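Local coordinates for acetyltransferase, GNAT family (Listeria monocytogenes str. 4b, PDB 2OH1), which probably transfers an acetyl group from acetyl-CoA to the amino group of an acceptor molecule, as expected of a GNAT-family acetyltransferase, at residues A78-I82 and M124-A128; E129-I133 and K174-Q178; L142-E146 and K165-Y170. All blocks are in the same frame, centred on the assembly; numbering follows the deposited sequence.

Contact 1: residues A78-I82 and M124-A128; sequences AGAMI and MIYFA
Met81 of strand 77-84 and Met124 of helix 120-134, both selenomethionines, reach past each other in opposite directions, the Met81 methyl going to the carbonyl of Met124 and the Met124 methyl to the strand backbone at Ala80. Their apolar overlap is modest in itself: Met81 CB lies 3.9 Å from Met124 CE. Each chain runs out nearly straight as far as SE and bends only at the last bond. Met81 sets out with CG anti to its backbone N (chi1 178°), which sends the chain straight across to the helix. There its methyl group finds two more apolar neighbours one turn further along. Met81 CE is 3.9 Å from Ala128 CB, and it meets the Phe127 ring at the edge, near the ring plane, with CD2 at 4.2 Å.

The setting is that of a helix laid on a GNAT sheet, the helix following strand 103-111 in the chain; in relatives this helix begins at the loop that holds the pyrophosphate of acetyl-CoA. The two short segments run at 41° to one another, with their axes 9.7 Å apart at the closest.

A second kind of contact joins methyl groups to backbone carbonyls. Met81 CE comes to 3.2 Å from Met124 O, an oxygen that also receives the weak helical bond from Ala128 N. Reciprocally, Met124 CE stands 3.5 Å from Ala80 O. The absence of a side chain at Gly79 leaves room for Met124 SE, and Gly79 C lies 4.0 Å from Met124 CE. Ala78 and Gly79 form a classic beta bulge in strand 77-84, opposite Phe70 of strand 67-71, and the Met124 side chain touches Phe70 as well.

Contact 2: residues E129-I133 and K174-Q178; sequences EKLGI and KELSQ
Lys174 NZ comes to the Glu129 carboxylate from above the carboxylate plane, 38° out of it and 2.8 Å from Glu129 OE2, forming a salt bridge. The two side chains cross at about a right angle, and the lysine methylene group at CD is brought 3.5 Å from Glu129 CD. A water molecule donates to Glu129 OE1 and accepts a weak bond from Lys174 NZ, so both carboxylate oxygens are engaged. Lys174 NZ is shared between Glu129 and the backbone O of Tyr158, to which it also hydrogen-bonds.

The other flat group, the amide of Gln178, works through its edge. NE2 donates to Ile133 O over 2.9 Å, an almost straight bond (163°) that arrives on a carbonyl lone pair and lies within the amide plane. A bend at chi2 (-70°) folds the amide back to the helix. A second water molecule donates to Gln178 OE1 and, weakly, to Ile133 O.

Leu176 fills the gap between these polar ends. Its two methyl groups divide the work: CD2 lies 3.8 Å from Glu129 CB, while CD1 is 3.8 Å from Gly132 CA, where the helix presents only backbone. Ile133 CG1 rests 3.8 Å from Leu176 CB and also leans on Ser177 O. The pairing thus fastens the chain leaving strand 169-175 along the last turns of helix 120-134, the helical link of a beta-alpha-beta crossover between parallel strands 103-111 and 139-145 of the GNAT fold.

Contact 3: residues L142-E146 and K165-Y170; sequences LDCIE and KKNGFY
Antiparallel pairing of Cys144 with Tyr170 joins strand 139-145 to a beta hairpin, made of strands 161-166 and 169-175, that completes one end of the GNAT sheet. The pair is a hydrogen-bonded one: Cys144 N gives to Tyr170 O over 2.9 Å, and Tyr170 N gives back to Cys144 O over 2.8 Å. Ile145 and Phe169 form the next, non-hydrogen-bonded pair. Beyond it Glu146 N bonds to Gly168 O at 3.0 Å, an approach tilted from the carbonyl plane, so the pairing continues to the lip of the turn.

That turn, Lys166 to Phe169, is of type I', the classic two-residue hairpin reversal with Asn167 and Gly168 at its corners. Its backbone is closed by reciprocal hydrogen bonds between Lys166 and Phe169.

Side chains separate to the two faces. The Tyr170 ring lies beneath Glu146, whose CB stands over one ring face in a CH-pi contact, 3.8 Å from the centroid. Glu146 CG is placed between its backbone N and carbonyl carbon (chi1 72°), and from there the chain stretches past Gly168 O towards Lys165 NZ. The long salt bridge between Glu146 OE1 and Lys165 NZ is doubtful, since it holds for one of two conformers of the glutamate.

On the other face, Phe169 CD2 comes within 3.6 Å of Asp143 OD1, the carboxylate and ring planes standing 65° apart. Trp90 serves both residues: its NE1 hydrogen-bonds to Asp143 OD2, while its rings meet Phe169 edge-to-face. Trp46 and His51 also bring their rings against Phe169.

Contact 1 is the core contact of the three, all of which reach one sheet; contacts 2 and 3 lie further out. Contact 1 is buried near the middle of the chain and has no hydrogen bond between its segments, whereas contacts 2 and 3 are partly buried, each centred about 15 Å from the chain's centre. Contacts 1 and 2 use successive turns of helix 120-134, first against a central strand and then against the C-terminal tail; along this helix, the step from 1 to 2 adds charge and water. Contacts 2 and 3 take opposite ends of strand 169-175, and 3 is nested inside the loop that 2 closes. Contact 3 relies on strand pairing, while contact 2 depends on side chains for its polar bonds.

Contact 1: residues A78-I82 and M124-A128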
ATOM      1  N   ALA A  78      -9.716  -1.724  10.255  1.00 12.36           N
ATOM      2  CA  ALA A  78      -9.934  -0.497   9.472  1.00 14.53           C
ATOM      3  C   ALA A  78      -9.219  -0.434   8.155  1.00 15.96           C
ATOM      4  O   ALA A  78      -9.686   0.158   7.201  1.00 15.30           O
ATOM      5  CB  ALA A  78      -9.535   0.757  10.308  1.00 14.99           C
ATOM      6  N   GLY A  79      -8.025  -1.014   8.096  1.00 14.05           N
ATOM      7  CA  GLY A  79      -7.265  -1.031   6.866  1.00 16.33           C
ATOM      8  C   GLY A  79      -6.162  -2.057   6.892  1.00 13.05           C
ATOM      9  O   GLY A  79      -5.797  -2.577   7.975  1.00 13.31           O
ATOM     10  N   ALA A  80      -5.671  -2.382   5.708  1.00 13.98           N
ATOM     11  CA  ALA A  80      -4.527  -3.260   5.554  1.00 14.59           C
ATOM     12  C   ALA A  80      -3.694  -2.774   4.412  1.00 15.30           C
ATOM     13  O   ALA A  80      -4.243  -2.326   3.399  1.00 14.99           O
ATOM     14  CB  ALA A  80      -4.978  -4.719   5.350  1.00 17.05           C
HETATM   15  N   MSE A  81      -2.398  -2.926   4.546  1.00 13.87           N
HETATM   16  CA  MSE A  81      -1.455  -2.484   3.576  1.00 15.00           C
HETATM   17  C   MSE A  81      -0.481  -3.603   3.218  1.00 16.31           C
HETATM   18  O   MSE A  81       0.086  -4.231   4.116  1.00 14.56           O
HETATM   19  CB  MSE A  81      -0.708  -1.325   4.133  1.00 15.05           C
HETATM   20  CG  MSE A  81       0.356  -0.769   3.237  1.00 15.95           C
HETATM   21 SE   MSE A  81       1.142   0.910   3.785  0.75 16.39          SE
HETATM   22  CE  MSE A  81       1.848   0.307   5.415  1.00 17.26           C
ATOM     23  N   ILE A  82      -0.304  -3.796   1.913  0.50 14.37           N
ATOM     24  CA  ILE A  82       0.623  -4.737   1.326  0.50 13.76           C
ATOM     25  C   ILE A  82       1.816  -3.968   0.843  0.50 17.28           C
ATOM     26  O   ILE A  82       1.773  -3.036   0.004  0.50 14.38           O
ATOM     27  CB  ILE A  82      -0.022  -5.571   0.185  0.50 14.31           C
ATOM     28  CG1 ILE A  82      -1.353  -6.214   0.652  0.50 19.39           C
ATOM     29  CG2 ILE A  82       0.997  -6.622  -0.285  0.50 21.15           C
ATOM     30  CD1 ILE A  82      -1.343  -6.937   2.035  0.50 19.14           C
HETATM   31  N   MSE A 124      -1.379   5.198   6.908  1.00 14.49           N
HETATM   32  CA  MSE A 124      -0.869   3.873   6.561  1.00 14.17           C
HETATM   33  C   MSE A 124       0.486   3.998   5.846  1.00 15.44           C
HETATM   34  O   MSE A 124       1.468   3.350   6.192  1.00 16.30           O
HETATM   35  CB  MSE A 124      -1.880   3.105   5.732  1.00 15.87           C
HETATM   36  CG  MSE A 124      -3.107   2.867   6.541  1.00 15.74           C
HETATM   37 SE   MSE A 124      -4.692   2.286   5.629  0.75 15.85          SE
HETATM   38  CE  MSE A 124      -3.918   0.751   5.127  1.00 14.60           C
ATOM     39  N   ILE A 125       0.545   4.891   4.851  1.00 14.22           N
ATOM     40  CA  ILE A 125       1.804   5.111   4.140  1.00 15.86           C
ATOM     41  C   ILE A 125       2.862   5.696   5.103  1.00 16.92           C
ATOM     42  O   ILE A 125       4.020   5.271   5.058  1.00 18.51           O
ATOM     43  CB  ILE A 125       1.563   6.050   2.979  1.00 17.17           C
ATOM     44  CG1 ILE A 125       0.664   5.367   1.951  1.00 18.86           C
ATOM     45  CG2 ILE A 125       2.929   6.535   2.331  1.00 19.54           C
ATOM     46  CD1 ILE A 125       0.188   6.262   0.866  1.00 20.06           C
ATOM     47  N   TYR A 126       2.503   6.624   5.970  1.00 17.69           N
ATOM     48  CA  TYR A 126       3.416   7.181   6.961  1.00 19.38           C
ATOM     49  C   TYR A 126       4.049   6.090   7.830  1.00 18.80           C
ATOM     50  O   TYR A 126       5.240   6.158   8.213  1.00 18.48           O
ATOM     51  CB  TYR A 126       2.683   8.180   7.830  1.00 21.80           C
ATOM     52  CG  TYR A 126       3.587   8.858   8.837  1.00 31.48           C
ATOM     53  CD1 TYR A 126       4.635   9.682   8.422  1.00 39.35           C
ATOM     54  CD2 TYR A 126       3.401   8.670  10.211  1.00 41.16           C
ATOM     55  CE1 TYR A 126       5.469  10.309   9.340  1.00 40.96           C
ATOM     56  CE2 TYR A 126       4.225   9.299  11.140  1.00 45.51           C
ATOM     57  CZ  TYR A 126       5.258  10.111  10.695  1.00 41.24           C
ATOM     58  OH  TYR A 126       6.098  10.728  11.616  1.00 53.46           O
ATOM     59  N   PHE A 127       3.263   5.071   8.180  1.00 15.92           N
ATOM     60  CA  PHE A 127       3.811   3.951   8.921  1.00 16.01           C
ATOM     61  C   PHE A 127       4.934   3.219   8.112  1.00 19.51           C
ATOM     62  O   PHE A 127       5.973   2.855   8.658  1.00 19.61           O
ATOM     63  CB  PHE A 127       2.670   2.997   9.356  1.00 18.22           C
ATOM     64  CG  PHE A 127       3.138   1.785  10.009  1.00 17.97           C
ATOM     65  CD1 PHE A 127       3.481   1.803  11.354  1.00 20.77           C
ATOM     66  CD2 PHE A 127       3.315   0.620   9.286  1.00 20.80           C
ATOM     67  CE1 PHE A 127       3.951   0.634  11.966  1.00 23.48           C
ATOM     68  CE2 PHE A 127       3.752  -0.538   9.887  1.00 21.04           C
ATOM     69  CZ  PHE A 127       4.081  -0.545  11.210  1.00 20.95           C
ATOM     70  N   ALA A 128       4.709   3.038   6.815  1.00 17.23           N
ATOM     71  CA  ALA A 128       5.704   2.418   5.926  1.00 18.96           C
ATOM     72  C   ALA A 128       6.986   3.296   5.907  1.00 18.81           C
ATOM     73  O   ALA A 128       8.102   2.754   5.886  1.00 17.90           O
ATOM     74  CB  ALA A 128       5.132   2.191   4.494  1.00 19.78           C
TER

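Contact 2: residues E129-I133 and K174-Q178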
ATOM      1  N   GLU A 129       6.796   4.618   5.813  1.00 19.35           N
ATOM      2  CA  GLU A 129       7.901   5.586   5.856  1.00 16.73           C
ATOM      3  C   GLU A 129       8.711   5.384   7.124  1.00 21.22           C
ATOM      4  O   GLU A 129       9.935   5.258   7.068  1.00 18.12           O
ATOM      5  CB  GLU A 129       7.399   7.012   5.766  1.00 17.14           C
ATOM      6  CG  GLU A 129       6.685   7.353   4.447  1.00 16.91           C
ATOM      7  CD  GLU A 129       6.054   8.751   4.472  1.00 23.39           C
ATOM      8  OE1 GLU A 129       6.655   9.668   5.058  1.00 25.64           O
ATOM      9  OE2 GLU A 129       4.976   8.932   3.843  1.00 27.01           O
ATOM     10  N   LYS A 130       8.025   5.318   8.259  1.00 17.18           N
ATOM     11  CA  LYS A 130       8.687   5.079   9.571  1.00 18.14           C
ATOM     12  C   LYS A 130       9.432   3.754   9.613  1.00 19.57           C
ATOM     13  O   LYS A 130      10.560   3.726  10.084  1.00 19.64           O
ATOM     14  CB  LYS A 130       7.688   5.179  10.708  1.00 21.71           C
ATOM     15  CG  LYS A 130       7.263   6.579  10.977  1.00 24.05           C
ATOM     16  CD  LYS A 130       6.078   6.656  11.992  1.00 31.53           C
ATOM     17  CE  LYS A 130       6.186   7.885  12.894  1.00 48.96           C
ATOM     18  N   LEU A 131       8.857   2.691   9.074  1.00 16.58           N
ATOM     19  CA  LEU A 131       9.495   1.422   8.991  1.00 19.20           C
ATOM     20  C   LEU A 131      10.782   1.508   8.124  1.00 18.39           C
ATOM     21  O   LEU A 131      11.841   1.012   8.491  1.00 19.01           O
ATOM     22  CB  LEU A 131       8.535   0.343   8.450  1.00 21.52           C
ATOM     23  CG  LEU A 131       9.119  -1.036   8.254  1.00 26.58           C
ATOM     24  CD1 LEU A 131       9.569  -1.598   9.615  1.00 26.02           C
ATOM     25  CD2 LEU A 131       8.160  -1.991   7.548  1.00 24.46           C
ATOM     26  N   GLY A 132      10.690   2.160   6.974  1.00 18.15           N
ATOM     27  CA  GLY A 132      11.845   2.272   6.097  1.00 17.51           C
ATOM     28  C   GLY A 132      12.949   3.059   6.772  1.00 16.26           C
ATOM     29  O   GLY A 132      14.136   2.722   6.630  1.00 17.68           O
ATOM     30  N   ILE A 133      12.594   4.112   7.478  1.00 15.24           N
ATOM     31  CA  ILE A 133      13.592   4.898   8.235  1.00 13.63           C
ATOM     32  C   ILE A 133      14.274   4.010   9.294  1.00 17.95           C
ATOM     33  O   ILE A 133      15.496   3.956   9.374  1.00 19.14           O
ATOM     34  CB  ILE A 133      12.981   6.179   8.865  1.00 15.11           C
ATOM     35  CG1 ILE A 133      12.637   7.177   7.748  1.00 16.39           C
ATOM     36  CG2 ILE A 133      13.914   6.781   9.946  1.00 17.99           C
ATOM     37  CD1 ILE A 133      11.723   8.334   8.185  1.00 17.67           C
ATOM     38  N   LYS A 174       9.228   8.591  -2.519  1.00 14.91           N
ATOM     39  CA  LYS A 174       9.443   9.507  -1.429  1.00 15.94           C
ATOM     40  C   LYS A 174      10.788   9.154  -0.806  1.00 17.93           C
ATOM     41  O   LYS A 174      10.992   8.028  -0.358  1.00 17.60           O
ATOM     42  CB  LYS A 174       8.317   9.413  -0.427  1.00 20.10           C
ATOM     43  CG  LYS A 174       8.416  10.476   0.635  1.00 25.31           C
ATOM     44  CD  LYS A 174       7.402  10.396   1.736  1.00 36.90           C
ATOM     45  CE  LYS A 174       6.087  10.896   1.359  1.00 32.80           C
ATOM     46  NZ  LYS A 174       5.340  11.397   2.563  1.00 26.31           N
ATOM     47  N   GLU A 175      11.684  10.124  -0.697  1.00 16.93           N
ATOM     48  CA  GLU A 175      12.950   9.878  -0.060  1.00 22.08           C
ATOM     49  C   GLU A 175      12.737   9.922   1.449  1.00 20.71           C
ATOM     50  O   GLU A 175      12.035  10.784   1.986  1.00 25.63           O
ATOM     51  CB  GLU A 175      13.987  10.899  -0.530  1.00 24.90           C
ATOM     52  CG  GLU A 175      15.442  10.400  -0.339  1.00 36.74           C
ATOM     53  CD  GLU A 175      16.476  11.164  -1.211  1.00 34.83           C
ATOM     54  OE1 GLU A 175      16.107  12.222  -1.782  1.00 50.52           O
ATOM     55  OE2 GLU A 175      17.645  10.691  -1.299  1.00 54.51           O
ATOM     56  N   LEU A 176      13.332   8.977   2.176  1.00 17.39           N
ATOM     57  CA  LEU A 176      13.150   8.874   3.598  1.00 18.30           C
ATOM     58  C   LEU A 176      14.382   9.399   4.302  1.00 21.56           C
ATOM     59  O   LEU A 176      15.434   8.777   4.211  1.00 26.39           O
ATOM     60  CB  LEU A 176      12.980   7.435   3.968  1.00 17.94           C
ATOM     61  CG  LEU A 176      11.770   6.723   3.333  1.00 20.47           C
ATOM     62  CD1 LEU A 176      11.638   5.249   3.768  1.00 19.43           C
ATOM     63  CD2 LEU A 176      10.515   7.493   3.695  1.00 19.01           C
ATOM     64  N   SER A 177      14.201  10.449   5.065  1.00 19.90           N
ATOM     65  CA  SER A 177      15.313  11.078   5.784  1.00 24.25           C
ATOM     66  C   SER A 177      15.817  10.308   6.971  1.00 20.24           C
ATOM     67  O   SER A 177      15.060   9.904   7.839  1.00 22.69           O
ATOM     68  CB  SER A 177      14.916  12.472   6.273  1.00 28.30           C
ATOM     69  OG  SER A 177      16.067  13.144   6.790  1.00 30.43           O
ATOM     70  N   GLN A 178      17.146  10.173   7.024  1.00 17.80           N
ATOM     71  CA  GLN A 178      17.830   9.675   8.235  1.00 17.51           C
ATOM     72  C   GLN A 178      18.265  10.786   9.201  1.00 18.67           C
ATOM     73  O   GLN A 178      18.823  10.480  10.234  1.00 19.52           O
ATOM     74  CB  GLN A 178      19.055   8.855   7.844  1.00 20.21           C
ATOM     75  CG  GLN A 178      18.722   7.521   7.258  1.00 18.90           C
ATOM     76  CD  GLN A 178      18.138   6.555   8.285  1.00 20.33           C
ATOM     77  OE1 GLN A 178      18.715   6.359   9.383  1.00 21.00           O
ATOM     78  NE2 GLN A 178      17.059   5.867   7.912  1.00 17.15           N
TER
HETATM   79  O   HOH W   1       5.555  11.910   5.700  1.00 44.40           O
HETATM   80  O   HOH W   2      17.149   5.332  11.940  1.00 42.82           O

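Contact 3: residues L142-E146 and K165-Y170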
ATOM      1  N   LEU A 142       6.009   3.661  -5.347  1.00 15.97           N
ATOM      2  CA  LEU A 142       4.768   3.062  -5.823  1.00 18.81           C
ATOM      3  C   LEU A 142       4.501   3.499  -7.270  1.00 17.65           C
ATOM      4  O   LEU A 142       5.175   4.361  -7.799  1.00 17.35           O
ATOM      5  CB  LEU A 142       3.607   3.419  -4.927  1.00 20.11           C
ATOM      6  CG  LEU A 142       3.344   4.921  -4.851  1.00 20.03           C
ATOM      7  CD1 LEU A 142       2.430   5.397  -6.008  1.00 22.25           C
ATOM      8  CD2 LEU A 142       2.805   5.305  -3.492  1.00 24.01           C
ATOM      9  N   ASP A 143       3.572   2.790  -7.915  1.00 18.12           N
ATOM     10  CA  ASP A 143       3.151   3.128  -9.278  1.00 16.39           C
ATOM     11  C   ASP A 143       1.636   3.376  -9.300  1.00 18.34           C
ATOM     12  O   ASP A 143       0.911   2.938  -8.420  1.00 19.14           O
ATOM     13  CB  ASP A 143       3.611   2.038 -10.237  1.00 18.42           C
ATOM     14  CG  ASP A 143       3.078   0.643  -9.920  1.00 26.80           C
ATOM     15  OD1 ASP A 143       1.837   0.444  -9.843  1.00 27.50           O
ATOM     16  OD2 ASP A 143       3.889  -0.344  -9.826  1.00 25.71           O
ATOM     17  N   CYS A 144       1.168   4.126 -10.293  1.00 17.08           N
ATOM     18  CA  CYS A 144      -0.254   4.505 -10.375  1.00 17.62           C
ATOM     19  C   CYS A 144      -0.604   4.561 -11.835  1.00 16.17           C
ATOM     20  O   CYS A 144       0.130   5.116 -12.601  1.00 18.14           O
ATOM     21  CB  CYS A 144      -0.516   5.911  -9.758  1.00 16.28           C
ATOM     22  SG  CYS A 144      -2.222   6.247  -9.496  1.00 23.25           S
ATOM     23  N   ILE A 145      -1.731   3.969 -12.185  1.00 17.91           N
ATOM     24  CA  ILE A 145      -2.221   4.081 -13.533  1.00 18.62           C
ATOM     25  C   ILE A 145      -2.315   5.579 -13.943  1.00 17.86           C
ATOM     26  O   ILE A 145      -2.791   6.411 -13.173  1.00 18.13           O
ATOM     27  CB  ILE A 145      -3.608   3.328 -13.639  1.00 19.68           C
ATOM     28  CG1 ILE A 145      -3.983   3.117 -15.082  1.00 24.91           C
ATOM     29  CG2 ILE A 145      -4.708   4.036 -12.815  1.00 21.30           C
ATOM     30  CD1 ILE A 145      -5.373   2.402 -15.211  1.00 21.25           C
ATOM     31  N   GLU A 146      -1.845   5.892 -15.142  0.50 17.89           N
ATOM     32  CA  GLU A 146      -1.791   7.279 -15.616  0.50 19.25           C
ATOM     33  C   GLU A 146      -3.159   7.969 -15.729  0.50 20.45           C
ATOM     34  O   GLU A 146      -3.216   9.207 -15.774  0.50 19.30           O
ATOM     35  CB  GLU A 146      -1.051   7.379 -16.948  0.50 20.82           C
ATOM     36  CG  GLU A 146      -1.798   6.827 -18.141  0.50 21.34           C
ATOM     37  CD  GLU A 146      -0.981   6.914 -19.416  0.50 23.28           C
ATOM     38  OE1 GLU A 146      -0.048   7.750 -19.475  0.50 39.47           O
ATOM     39  OE2 GLU A 146      -1.278   6.155 -20.358  0.50 34.45           O
ATOM     40  N   LYS A 165       7.524   7.462 -16.122  1.00 18.52           N
ATOM     41  CA  LYS A 165       6.350   6.747 -16.617  1.00 19.22           C
ATOM     42  C   LYS A 165       6.790   5.521 -17.406  1.00 18.46           C
ATOM     43  O   LYS A 165       7.841   5.576 -18.073  1.00 20.35           O
ATOM     44  CB  LYS A 165       5.459   7.662 -17.461  1.00 22.00           C
ATOM     45  CG  LYS A 165       5.943   7.891 -18.830  1.00 29.01           C
ATOM     46  CD  LYS A 165       5.065   8.892 -19.611  1.00 33.83           C
ATOM     47  CE  LYS A 165       3.672   8.371 -19.869  1.00 36.52           C
ATOM     48  NZ  LYS A 165       3.105   9.073 -21.081  1.00 47.10           N
ATOM     49  N   LYS A 166       6.033   4.438 -17.279  1.00 17.91           N
ATOM     50  CA  LYS A 166       6.315   3.228 -18.055  1.00 18.01           C
ATOM     51  C   LYS A 166       5.100   2.349 -18.046  1.00 15.41           C
ATOM     52  O   LYS A 166       4.389   2.231 -17.024  1.00 15.55           O
ATOM     53  CB  LYS A 166       7.515   2.480 -17.510  1.00 15.80           C
ATOM     54  CG  LYS A 166       7.878   1.226 -18.325  1.00 20.52           C
ATOM     55  CD  LYS A 166       9.211   0.661 -17.957  1.00 19.91           C
ATOM     56  CE  LYS A 166       9.504  -0.656 -18.681  1.00 22.50           C
ATOM     57  NZ  LYS A 166      10.840  -1.208 -18.308  1.00 22.13           N
ATOM     58  N   ASN A 167       4.814   1.778 -19.238  1.00 16.36           N
ATOM     59  CA  ASN A 167       3.761   0.758 -19.363  1.00 18.66           C
ATOM     60  C   ASN A 167       2.385   1.232 -18.931  1.00 18.27           C
ATOM     61  O   ASN A 167       1.556   0.426 -18.466  1.00 20.36           O
ATOM     62  CB  ASN A 167       4.171  -0.529 -18.651  1.00 20.18           C
ATOM     63  CG  ASN A 167       5.246  -1.316 -19.424  1.00 19.97           C
ATOM     64  OD1 ASN A 167       5.389  -1.129 -20.615  1.00 26.26           O
ATOM     65  ND2 ASN A 167       5.959  -2.176 -18.756  1.00 20.61           N
ATOM     66  N   GLY A 168       2.149   2.542 -19.078  1.00 17.33           N
ATOM     67  CA  GLY A 168       0.878   3.128 -18.706  1.00 20.40           C
ATOM     68  C   GLY A 168       0.753   3.527 -17.272  1.00 17.35           C
ATOM     69  O   GLY A 168      -0.374   3.813 -16.810  1.00 16.84           O
ATOM     70  N   PHE A 169       1.874   3.478 -16.519  1.00 16.36           N
ATOM     71  CA  PHE A 169       1.911   3.863 -15.110  1.00 16.41           C
ATOM     72  C   PHE A 169       2.778   5.087 -14.884  1.00 18.93           C
ATOM     73  O   PHE A 169       3.785   5.241 -15.532  1.00 18.70           O
ATOM     74  CB  PHE A 169       2.431   2.713 -14.210  1.00 15.86           C
ATOM     75  CG  PHE A 169       1.509   1.514 -14.138  1.00 14.93           C
ATOM     76  CD1 PHE A 169       1.500   0.595 -15.178  1.00 19.81           C
ATOM     77  CD2 PHE A 169       0.651   1.348 -13.108  1.00 20.77           C
ATOM     78  CE1 PHE A 169       0.671  -0.471 -15.155  1.00 19.23           C
ATOM     79  CE2 PHE A 169      -0.198   0.264 -13.068  1.00 21.33           C
ATOM     80  CZ  PHE A 169      -0.177  -0.650 -14.104  1.00 20.52           C
ATOM     81  N   TYR A 170       2.416   5.918 -13.914  1.00 16.50           N
ATOM     82  CA  TYR A 170       3.340   6.932 -13.388  1.00 16.40           C
ATOM     83  C   TYR A 170       4.044   6.340 -12.144  1.00 16.35           C
ATOM     84  O   TYR A 170       3.458   5.608 -11.355  1.00 17.32           O
ATOM     85  CB  TYR A 170       2.596   8.195 -13.012  1.00 15.26           C
ATOM     86  CG  TYR A 170       1.970   8.926 -14.159  1.00 15.30           C
ATOM     87  CD1 TYR A 170       2.667   9.151 -15.343  1.00 15.93           C
ATOM     88  CD2 TYR A 170       0.716   9.474 -14.028  1.00 18.96           C
ATOM     89  CE1 TYR A 170       2.094   9.886 -16.371  1.00 17.31           C
ATOM     90  CE2 TYR A 170       0.133  10.197 -15.014  1.00 18.99           C
ATOM     91  CZ  TYR A 170       0.809  10.417 -16.205  1.00 16.75           C
ATOM     92  OH  TYR A 170       0.209  11.159 -17.210  1.00 21.02           O
TER